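Long-range contact in probable ABC transporter extracellular-binding protein YckB (Bacillus subtilis, PDB 2IEE), which probably serves as the extracellular solute-binding component of an ABC transport system, as a lipoprotein of the solute-binding protein 3 family: residues D90-K95 / M205-A210. Numbering follows the deposited sequence.
Sequences DIDVTK and MPNKQA
A single beta bridge, D92 with Q209, joins the loop that follows strand 86-87 to strand 197-214, which probably serves as one of the hinge strands between the two lobes, as in other solute-binding proteins of this type. The backbones approach at a steep angle, so the pairing stays short: V93 N gives a hydrogen bond of 2.9 Å to K208 O, and D92 CA touches the same oxygen at 3.1 Å in a CA-H...O contact. A second such contact, from Q209 CA to I91 O, flanks it. Two waters lengthen the junction, one bridging I91 N to A210 O, the other V93 O to K208 N.

The side chains of Q209 and D92 add a second direct hydrogen bond. Q209 bends at chi2 (69°), which curls its amide back beside D92, and Q209 NE2 meets D92 OD1 at 2.7 Å with a fairly straight N-H...O angle of 158°. The carboxylate oxygen is approached nearly end-on and lies close to the amide plane. The other hydrogen of Q209 NE2 serves N207 OD1, while N207 ND2 reaches back to M205 O, a relay that fixes the rotation of both amides. D90 lies alongside Q209, with D90 OD1 3.5 Å from Q209 CG, and K108 ties the two together, salt-bridged to D90 and hydrogen-bonded to Q209 OE1. Past the bridge the contact turns apolar: V93 crosses the extended aliphatic chain of K208, with V93 CB near both K208 CG and K208 CE, and V93 CG2 rests 3.9 Å from A210 CB.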
loop_
_atom_site.group_PDB
_atom_site.type_symbol
_atom_site.label_atom_id
_atom_site.label_comp_id
_atom_site.label_asym_id
_atom_site.label_seq_id
_atom_site.Cartn_x
_atom_site.Cartn_y
_atom_site.Cartn_z
ATOM N N ASP A 90 0.524 -2.308 -5.128
ATOM C CA ASP A 90 -0.302 -2.244 -3.930
ATOM C C ASP A 90 -1.728 -2.742 -4.203
ATOM O O ASP A 90 -2.700 -2.194 -3.684
ATOM C CB ASP A 90 -0.329 -0.791 -3.438
ATOM C CG ASP A 90 -0.597 -0.679 -1.953
ATOM O OD1 ASP A 90 0.093 -1.367 -1.165
ATOM O OD2 ASP A 90 -1.486 0.110 -1.573
ATOM N N ILE A 91 -1.847 -3.791 -5.010
ATOM C CA ILE A 91 -3.150 -4.335 -5.358
ATOM C C ILE A 91 -3.648 -5.333 -4.316
ATOM O O ILE A 91 -2.989 -6.332 -4.029
ATOM C CB ILE A 91 -3.089 -5.008 -6.736
ATOM C CG1 ILE A 91 -2.541 -4.009 -7.758
ATOM C CG2 ILE A 91 -4.471 -5.480 -7.149
ATOM C CD1 ILE A 91 -2.267 -4.596 -9.119
ATOM N N ASP A 92 -4.823 -5.057 -3.756
ATOM C CA ASP A 92 -5.384 -5.924 -2.731
ATOM C C ASP A 92 -5.795 -7.281 -3.276
ATOM O O ASP A 92 -6.194 -7.418 -4.437
ATOM C CB ASP A 92 -6.610 -5.282 -2.066
ATOM C CG ASP A 92 -6.308 -3.928 -1.441
ATOM O OD1 ASP A 92 -5.213 -3.756 -0.865
ATOM O OD2 ASP A 92 -7.182 -3.035 -1.512
ATOM N N VAL A 93 -5.674 -8.290 -2.427
ATOM C CA VAL A 93 -6.085 -9.628 -2.795
ATOM C C VAL A 93 -7.568 -9.640 -2.449
ATOM O O VAL A 93 -7.937 -9.325 -1.322
ATOM C CB VAL A 93 -5.382 -10.702 -1.938
ATOM C CG1 VAL A 93 -5.872 -12.083 -2.340
ATOM C CG2 VAL A 93 -3.877 -10.596 -2.101
ATOM N N THR A 94 -8.415 -9.956 -3.422
ATOM C CA THR A 94 -9.854 -10.028 -3.185
ATOM C C THR A 94 -10.361 -11.282 -3.876
ATOM O O THR A 94 -9.759 -11.743 -4.845
ATOM C CB THR A 94 -10.608 -8.817 -3.764
ATOM O OG1 THR A 94 -10.583 -8.881 -5.195
ATOM C CG2 THR A 94 -9.973 -7.510 -3.292
ATOM N N LYS A 95 -11.462 -11.836 -3.379
ATOM C CA LYS A 95 -12.023 -13.040 -3.968
ATOM C C LYS A 95 -12.387 -12.812 -5.422
ATOM O O LYS A 95 -12.162 -13.676 -6.267
ATOM C CB LYS A 95 -13.251 -13.500 -3.182
ATOM C CG LYS A 95 -12.912 -14.455 -2.055
ATOM C CD LYS A 95 -14.159 -15.000 -1.386
ATOM C CE LYS A 95 -13.837 -16.252 -0.595
ATOM N NZ LYS A 95 -13.354 -17.320 -1.513
HETATM N N MSE A 205 -11.417 -2.148 7.777
HETATM C CA MSE A 205 -11.104 -2.678 6.459
HETATM C C MSE A 205 -9.733 -3.320 6.282
HETATM O O MSE A 205 -8.871 -2.769 5.595
HETATM C CB MSE A 205 -11.256 -1.569 5.422
HETATM C CG MSE A 205 -11.149 -2.055 3.990
HETATM SE SE MSE A 205 -10.602 -0.639 2.811
HETATM C CE MSE A 205 -11.851 0.712 3.421
ATOM N N PRO A 206 -9.517 -4.501 6.876
ATOM C CA PRO A 206 -8.218 -5.162 6.728
ATOM C C PRO A 206 -7.947 -5.426 5.243
ATOM O O PRO A 206 -8.880 -5.554 4.453
ATOM C CB PRO A 206 -8.395 -6.449 7.526
ATOM C CG PRO A 206 -9.855 -6.757 7.336
ATOM C CD PRO A 206 -10.493 -5.394 7.525
ATOM N N ASN A 207 -6.674 -5.496 4.867
ATOM C CA ASN A 207 -6.306 -5.726 3.476
ATOM C C ASN A 207 -4.891 -6.275 3.361
ATOM O O ASN A 207 -4.089 -6.149 4.289
ATOM C CB ASN A 207 -6.426 -4.412 2.681
ATOM C CG ASN A 207 -5.564 -3.279 3.263
ATOM O OD1 ASN A 207 -4.337 -3.262 3.115
ATOM N ND2 ASN A 207 -6.211 -2.332 3.924
ATOM N N LYS A 208 -4.601 -6.900 2.225
ATOM C CA LYS A 208 -3.287 -7.460 1.952
ATOM C C LYS A 208 -2.982 -7.318 0.470
ATOM O O LYS A 208 -3.891 -7.354 -0.366
ATOM C CB LYS A 208 -3.224 -8.933 2.371
ATOM C CG LYS A 208 -4.252 -9.855 1.725
ATOM C CD LYS A 208 -4.209 -11.229 2.398
ATOM C CE LYS A 208 -5.330 -12.151 1.932
ATOM N NZ LYS A 208 -5.288 -13.460 2.656
ATOM N N GLN A 209 -1.704 -7.144 0.147
ATOM C CA GLN A 209 -1.277 -6.977 -1.237
ATOM C C GLN A 209 -0.306 -8.067 -1.685
ATOM O O GLN A 209 0.458 -8.622 -0.887
ATOM C CB GLN A 209 -0.623 -5.605 -1.430
ATOM C CG GLN A 209 -1.519 -4.428 -1.105
ATOM C CD GLN A 209 -1.825 -4.322 0.374
ATOM O OE1 GLN A 209 -0.919 -4.304 1.199
ATOM N NE2 GLN A 209 -3.106 -4.239 0.713
ATOM N N ALA A 210 -0.338 -8.363 -2.978
ATOM C CA ALA A 210 0.521 -9.395 -3.539
ATOM C C ALA A 210 0.758 -9.126 -5.010
ATOM O O ALA A 210 0.141 -8.231 -5.591
ATOM C CB ALA A 210 -0.138 -10.772 -3.362
HETATM O O HOH W 1 0.464 -5.340 -6.051
HETATM O O HOH W 2 -7.001 -7.189 0.397
#